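Long-range contacts in N-acetylglucosamine-6-phosphate deacetylase (Mycobacterium smegmatis, PDB 6FV4), which probably removes the acetyl group from N-acetylglucosamine-6-phosphate, as a metal-dependent deacetylase of the amidohydrolase superfamily: residues D70-H74 with I135-G139; T173-V177 with A357-P361. The protein carries 1 engineered substitution. All coordinates share one frame; numbering follows the deposited sequence.

Both contacts lie in the metal-dependent amidohydrolase barrel, their centres about 10 Å apart, and their strands 134-138 (contact 1) and 174-179 (contact 2) are parallel neighbours. Contact 1 builds much of the metal site; contact 2 joins the next strand to the turn that follows helix 339-357. The strands are tied by probable backbone hydrogen bonds, Arg175 N to Ile135 O at 2.8 Å and Leu137 N to Met176 O at 2.8 Å. Met176 bridges the two contacts: its CE packs 3.4 Å from Thr71 O, and its side chain comes within about 5 Å of that of His72 and about 9 Å of the zinc ion.

Contact 1. Residues D70-H74 with I135-G139; sequences DTHLH and IHLEG. With ZN (zinc ion), chain H; CD (cadmium ion), chain J.
Glu138 OE1 binds the zinc ion at 2.1 Å, and His72 NE2 and His74 NE2 hold the same metal, also at 2.1 Å each. The two histidines form the His-X-His motif of the amidohydrolase barrel, carried by segment 70-74, while the glutamate comes from strand 134-138. With CG anti to the backbone N (chi1 -171°) and an extended chain beyond it, Glu138 reaches both metals: its OE2 binds the cadmium ion at 2.4 Å, making the carboxylate a bridge. His150, His204 and His225 also bind the cadmium, as does water 1. The carboxylate stands 84° from the His72 ring plane but is nearly coplanar with the His74 ring, at whose edge OE1 lies; the short NE2-OE1 approaches come from shared binding of zinc. His136 turns its edge toward a face of His72 in a T-shaped pair, centroids 4.7 Å apart. His72 ND1 is hydrogen-bonded to Glu253 OE1, on the side of the ring remote from zinc, which limits the ring's rotation; Ser107 OG and Thr178 OG1 hydrogen-bond His136 ND1 and NE2 respectively. The closest approach of the two rings is His136 CE1 over His72 ND1, at 3.6 Å.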
ATOM      1  N   ASP B  70      19.599  14.333   3.558  1.00 22.41           N
ATOM      2  CA  ASP B  70      18.795  14.647   2.376  1.00 23.59           C
ATOM      3  C   ASP B  70      19.506  14.119   1.141  1.00 23.35           C
ATOM      4  O   ASP B  70      20.555  14.646   0.745  1.00 27.68           O
ATOM      5  CB  ASP B  70      18.551  16.150   2.275  1.00 21.89           C
ATOM      6  CG  ASP B  70      17.445  16.499   1.290  1.00 28.18           C
ATOM      7  OD1 ASP B  70      17.124  17.710   1.177  1.00 27.77           O
ATOM      8  OD2 ASP B  70      16.896  15.579   0.633  1.00 25.39           O
ATOM      9  N   THR B  71      18.952  13.075   0.535  1.00 23.87           N
ATOM     10  CA  THR B  71      19.624  12.380  -0.553  1.00 20.68           C
ATOM     11  C   THR B  71      19.129  12.797  -1.932  1.00 22.73           C
ATOM     12  O   THR B  71      19.494  12.166  -2.927  1.00 25.15           O
ATOM     13  CB  THR B  71      19.482  10.866  -0.395  1.00 24.91           C
ATOM     14  OG1 THR B  71      18.092  10.511  -0.315  1.00 25.99           O
ATOM     15  CG2 THR B  71      20.194  10.402   0.876  1.00 24.67           C
ATOM     16  N   HIS B  72      18.331  13.851  -2.030  1.00 23.50           N
ATOM     17  CA  HIS B  72      17.813  14.252  -3.337  1.00 24.07           C
ATOM     18  C   HIS B  72      17.351  15.701  -3.189  1.00 24.72           C
ATOM     19  O   HIS B  72      16.265  15.951  -2.663  1.00 24.24           O
ATOM     20  CB  HIS B  72      16.688  13.321  -3.779  1.00 28.45           C
ATOM     21  CG  HIS B  72      16.033  13.697  -5.079  1.00 26.46           C
ATOM     22  ND1 HIS B  72      15.242  12.821  -5.786  1.00 25.26           N
ATOM     23  CD2 HIS B  72      16.032  14.853  -5.786  1.00 26.00           C
ATOM     24  CE1 HIS B  72      14.787  13.417  -6.876  1.00 24.45           C
ATOM     25  NE2 HIS B  72      15.258  14.651  -6.901  1.00 24.10           N
ATOM     26  N   LEU B  73      18.185  16.633  -3.639  1.00 22.95           N
ATOM     27  CA  LEU B  73      17.828  18.044  -3.631  1.00 23.69           C
ATOM     28  C   LEU B  73      18.668  18.767  -4.670  1.00 25.24           C
ATOM     29  O   LEU B  73      19.764  18.324  -5.030  1.00 23.96           O
ATOM     30  CB  LEU B  73      18.021  18.694  -2.262  1.00 22.41           C
ATOM     31  CG  LEU B  73      19.442  18.830  -1.740  1.00 24.25           C
ATOM     32  CD1 LEU B  73      19.488  19.961  -0.713  1.00 25.87           C
ATOM     33  CD2 LEU B  73      19.886  17.521  -1.121  1.00 26.94           C
ATOM     34  N   HIS B  74      18.135  19.901  -5.133  1.00 28.61           N
ATOM     35  CA  HIS B  74      18.717  20.636  -6.251  1.00 27.24           C
ATOM     36  C   HIS B  74      19.347  21.950  -5.848  1.00 28.98           C
ATOM     37  O   HIS B  74      20.188  22.468  -6.589  1.00 29.72           O
ATOM     38  CB  HIS B  74      17.640  20.891  -7.321  1.00 24.96           C
ATOM     39  CG  HIS B  74      17.115  19.631  -7.920  1.00 28.95           C
ATOM     40  ND1 HIS B  74      17.740  18.990  -8.967  1.00 29.06           N
ATOM     41  CD2 HIS B  74      16.056  18.856  -7.581  1.00 26.66           C
ATOM     42  CE1 HIS B  74      17.077  17.886  -9.266  1.00 28.07           C
ATOM     43  NE2 HIS B  74      16.048  17.787  -8.442  1.00 30.84           N
ATOM     44  N   ILE B 135      26.800  12.918  -5.409  1.00 23.72           N
ATOM     45  CA  ILE B 135      26.079  13.472  -6.550  1.00 27.14           C
ATOM     46  C   ILE B 135      25.001  12.487  -6.971  1.00 23.84           C
ATOM     47  O   ILE B 135      25.216  11.269  -6.966  1.00 22.77           O
ATOM     48  CB  ILE B 135      27.014  13.769  -7.743  1.00 23.96           C
ATOM     49  CG1 ILE B 135      28.153  14.705  -7.324  1.00 24.46           C
ATOM     50  CG2 ILE B 135      26.197  14.363  -8.911  1.00 23.00           C
ATOM     51  CD1 ILE B 135      29.320  14.808  -8.388  1.00 26.48           C
ATOM     52  N   HIS B 136      23.849  13.019  -7.350  1.00 23.12           N
ATOM     53  CA  HIS B 136      22.748  12.244  -7.887  1.00 22.58           C
ATOM     54  C   HIS B 136      22.448  12.768  -9.281  1.00 23.32           C
ATOM     55  O   HIS B 136      22.180  13.965  -9.451  1.00 26.32           O
ATOM     56  CB  HIS B 136      21.531  12.369  -6.968  1.00 24.24           C
ATOM     57  CG  HIS B 136      20.241  11.909  -7.573  1.00 26.38           C
ATOM     58  ND1 HIS B 136      19.035  12.494  -7.251  1.00 25.61           N
ATOM     59  CD2 HIS B 136      19.951  10.901  -8.432  1.00 26.42           C
ATOM     60  CE1 HIS B 136      18.061  11.890  -7.907  1.00 27.32           C
ATOM     61  NE2 HIS B 136      18.584  10.909  -8.618  1.00 24.82           N
ATOM     62  N   LEU B 137      22.500  11.890 -10.277  1.00 19.21           N
ATOM     63  CA  LEU B 137      22.135  12.272 -11.640  1.00 26.47           C
ATOM     64  C   LEU B 137      20.671  11.920 -11.851  1.00 28.18           C
ATOM     65  O   LEU B 137      20.330  10.762 -12.118  1.00 27.94           O
ATOM     66  CB  LEU B 137      23.019  11.572 -12.662  1.00 26.54           C
ATOM     67  CG  LEU B 137      24.523  11.705 -12.396  1.00 25.77           C
ATOM     68  CD1 LEU B 137      25.279  10.924 -13.450  1.00 25.43           C
ATOM     69  CD2 LEU B 137      24.924  13.161 -12.386  1.00 25.12           C
ATOM     70  N   GLU B 138      19.800  12.919 -11.712  1.00 31.94           N
ATOM     71  CA  GLU B 138      18.378  12.755 -12.030  1.00 27.06           C
ATOM     72  C   GLU B 138      18.154  13.153 -13.487  1.00 32.91           C
ATOM     73  O   GLU B 138      17.602  14.207 -13.813  1.00 28.45           O
ATOM     74  CB  GLU B 138      17.507  13.570 -11.093  1.00 32.31           C
ATOM     75  CG  GLU B 138      16.015  13.218 -11.293  1.00 27.13           C
ATOM     76  CD  GLU B 138      15.106  13.948 -10.362  1.00 30.71           C
ATOM     77  OE1 GLU B 138      15.460  15.067  -9.984  1.00 32.74           O
ATOM     78  OE2 GLU B 138      14.036  13.404 -10.020  1.00 33.13           O
ATOM     79  N   GLY B 139      18.614  12.270 -14.370  1.00 31.73           N
ATOM     80  CA  GLY B 139      18.701  12.566 -15.778  1.00 30.77           C
ATOM     81  C   GLY B 139      20.128  12.349 -16.248  1.00 29.35           C
ATOM     82  O   GLY B 139      21.072  12.358 -15.452  1.00 28.35           O
TER
HETATM   83 ZN    ZN H 401      14.780  16.131  -8.343  1.00 27.02          ZN
HETATM   84 CD    CD J 403      12.184  14.896 -10.485  1.00 27.76          CD
HETATM   85  O   HOH W   1       9.901  16.099 -10.737  1.00 31.32           O

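Contact 2. Residues T173-V177 with A357-P361; sequences TVRMV and ALGLP
Arg175 sets CG anti to its carbonyl carbon (chi1 -60°) and then bends at chi2 and chi3, which carries its guanidinium across to the backbone of Leu358 and Gly359. Met176, the next residue of strand 174-179, instead has CG anti to the backbone N, and its sulfur meets Leu358. Segment 357-361 runs from the last residue of helix 339-357 into the loop after it, the helix being closed by a Schellman motif with Gly359 at positive phi. The contact thus joins a strand of the amidohydrolase barrel to the turn at the end of a helix. Arg175 NH2 donates to Leu358 O at 3.1 Å, with the oxygen 31° out of the guanidinium plane and the N-H...O angle bent to 136°. The same nitrogen lies 2.8 Å from Gly359 O, which sits in the guanidinium plane, but that bond is weak, its N-H...O angle strongly bent. Over one face of the guanidinium lies Leu360, whose CD2 is 4.0 Å from Arg175 NH1. Water 2 lies in the guanidinium plane beside Arg175 NE, accepting from it at 3.1 Å and lying 2.8 Å from Arg175 O, so it ties the side chain back to its own strand. One residue along the strand, Met176 SD packs 4.1 Å from Leu358 CD1, the two side chains crossing at about a right angle. Met176 also touches His136 and Glu253, placing this apolar pair beside residues near the metal site. The chemistry is that of a positive group at the C-terminal end of a helix: Arg175 meets two carbonyl oxygens of the closing turn, where its charge would probably be favoured by the negative end of the helix dipole.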
ATOM      1  N   THR B 173      32.463  10.086  -6.881  1.00 25.07           N
ATOM      2  CA  THR B 173      31.533  10.922  -6.126  1.00 30.49           C
ATOM      3  C   THR B 173      30.092  10.845  -6.622  1.00 28.35           C
ATOM      4  O   THR B 173      29.212  11.409  -5.972  1.00 30.66           O
ATOM      5  CB  THR B 173      31.977  12.392  -6.152  1.00 30.78           C
ATOM      6  OG1 THR B 173      31.908  12.889  -7.499  1.00 28.18           O
ATOM      7  CG2 THR B 173      33.403  12.514  -5.641  1.00 31.51           C
ATOM      8  N   VAL B 174      29.829  10.198  -7.757  1.00 26.82           N
ATOM      9  CA  VAL B 174      28.455  10.018  -8.214  1.00 32.64           C
ATOM     10  C   VAL B 174      27.885   8.828  -7.453  1.00 29.46           C
ATOM     11  O   VAL B 174      28.366   7.699  -7.592  1.00 29.62           O
ATOM     12  CB  VAL B 174      28.362   9.812  -9.732  1.00 30.62           C
ATOM     13  CG1 VAL B 174      26.915   9.433 -10.103  1.00 25.68           C
ATOM     14  CG2 VAL B 174      28.758  11.089 -10.473  1.00 28.33           C
ATOM     15  N   ARG B 175      26.886   9.087  -6.616  1.00 32.05           N
ATOM     16  CA  ARG B 175      26.364   8.082  -5.700  1.00 28.59           C
ATOM     17  C   ARG B 175      25.050   7.474  -6.157  1.00 30.99           C
ATOM     18  O   ARG B 175      24.756   6.325  -5.805  1.00 26.66           O
ATOM     19  CB  ARG B 175      26.185   8.691  -4.305  1.00 27.98           C
ATOM     20  CG  ARG B 175      27.450   9.221  -3.671  1.00 31.48           C
ATOM     21  CD  ARG B 175      28.504   8.138  -3.558  1.00 39.06           C
ATOM     22  NE  ARG B 175      28.150   7.168  -2.527  1.00 41.89           N
ATOM     23  CZ  ARG B 175      28.670   7.163  -1.301  1.00 45.79           C
ATOM     24  NH1 ARG B 175      29.577   8.076  -0.956  1.00 44.12           N
ATOM     25  NH2 ARG B 175      28.286   6.248  -0.420  1.00 42.76           N
ATOM     26  N   MET B 176      24.265   8.197  -6.954  1.00 27.26           N
ATOM     27  CA  MET B 176      22.956   7.712  -7.359  1.00 26.84           C
ATOM     28  C   MET B 176      22.638   8.226  -8.756  1.00 24.01           C
ATOM     29  O   MET B 176      22.952   9.376  -9.091  1.00 26.20           O
ATOM     30  CB  MET B 176      21.872   8.153  -6.362  1.00 22.77           C
ATOM     31  CG  MET B 176      20.487   7.661  -6.728  1.00 26.14           C
ATOM     32  SD  MET B 176      19.373   7.719  -5.297  1.00 28.66           S
ATOM     33  CE  MET B 176      19.256   9.482  -5.002  1.00 25.73           C
ATOM     34  N   VAL B 177      22.025   7.363  -9.568  1.00 23.63           N
ATOM     35  CA  VAL B 177      21.614   7.692 -10.934  1.00 25.26           C
ATOM     36  C   VAL B 177      20.188   7.192 -11.152  1.00 24.99           C
ATOM     37  O   VAL B 177      19.920   5.993 -11.009  1.00 26.78           O
ATOM     38  CB  VAL B 177      22.562   7.077 -11.976  1.00 23.70           C
ATOM     39  CG1 VAL B 177      22.056   7.351 -13.411  1.00 21.97           C
ATOM     40  CG2 VAL B 177      23.972   7.639 -11.801  1.00 25.97           C
ATOM     41  N   ALA B 357      20.446   3.542   2.251  1.00 28.65           N
ATOM     42  CA  ALA B 357      20.159   3.301   0.841  1.00 26.98           C
ATOM     43  C   ALA B 357      21.298   3.783  -0.054  1.00 25.71           C
ATOM     44  O   ALA B 357      21.593   3.162  -1.080  1.00 26.50           O
ATOM     45  CB  ALA B 357      18.849   3.985   0.445  1.00 26.06           C
ATOM     46  N   LEU B 358      21.935   4.883   0.306  1.00 25.04           N
ATOM     47  CA  LEU B 358      22.985   5.463  -0.524  1.00 29.50           C
ATOM     48  C   LEU B 358      24.382   5.007  -0.139  1.00 31.41           C
ATOM     49  O   LEU B 358      25.355   5.459  -0.752  1.00 34.42           O
ATOM     50  CB  LEU B 358      22.909   6.988  -0.481  1.00 27.63           C
ATOM     51  CG  LEU B 358      22.072   7.440  -1.680  1.00 31.99           C
ATOM     52  CD1 LEU B 358      20.578   7.210  -1.416  1.00 27.23           C
ATOM     53  CD2 LEU B 358      22.343   8.869  -2.054  1.00 31.18           C
ATOM     54  N   GLY B 359      24.510   4.113   0.837  1.00 31.17           N
ATOM     55  CA  GLY B 359      25.838   3.681   1.250  1.00 34.71           C
ATOM     56  C   GLY B 359      26.628   4.761   1.939  1.00 36.78           C
ATOM     57  O   GLY B 359      27.870   4.756   1.887  1.00 32.18           O
ATOM     58  N   LEU B 360      25.944   5.706   2.570  1.00 31.26           N
ATOM     59  CA  LEU B 360      26.610   6.784   3.276  1.00 34.51           C
ATOM     60  C   LEU B 360      26.911   6.346   4.698  1.00 38.13           C
ATOM     61  O   LEU B 360      26.366   5.341   5.168  1.00 35.37           O
ATOM     62  CB  LEU B 360      25.731   8.036   3.269  1.00 31.64           C
ATOM     63  CG  LEU B 360      25.515   8.709   1.912  1.00 30.20           C
ATOM     64  CD1 LEU B 360      24.293   9.647   1.953  1.00 27.64           C
ATOM     65  CD2 LEU B 360      26.779   9.466   1.544  1.00 30.34           C
ATOM     66  N   PRO B 361      27.819   7.055   5.408  1.00 36.99           N
ATOM     67  CA  PRO B 361      28.061   6.733   6.824  1.00 40.15           C
ATOM     68  C   PRO B 361      26.768   6.550   7.599  1.00 42.98           C
ATOM     69  O   PRO B 361      25.930   7.461   7.670  1.00 41.08           O
ATOM     70  CB  PRO B 361      28.862   7.937   7.337  1.00 39.96           C
ATOM     71  CG  PRO B 361      29.178   8.788   6.115  1.00 44.25           C
ATOM     72  CD  PRO B 361      28.821   8.001   4.895  1.00 38.66           C
TER
HETATM   73  O   HOH W   2      26.398   4.960  -3.920  1.00 37.13           O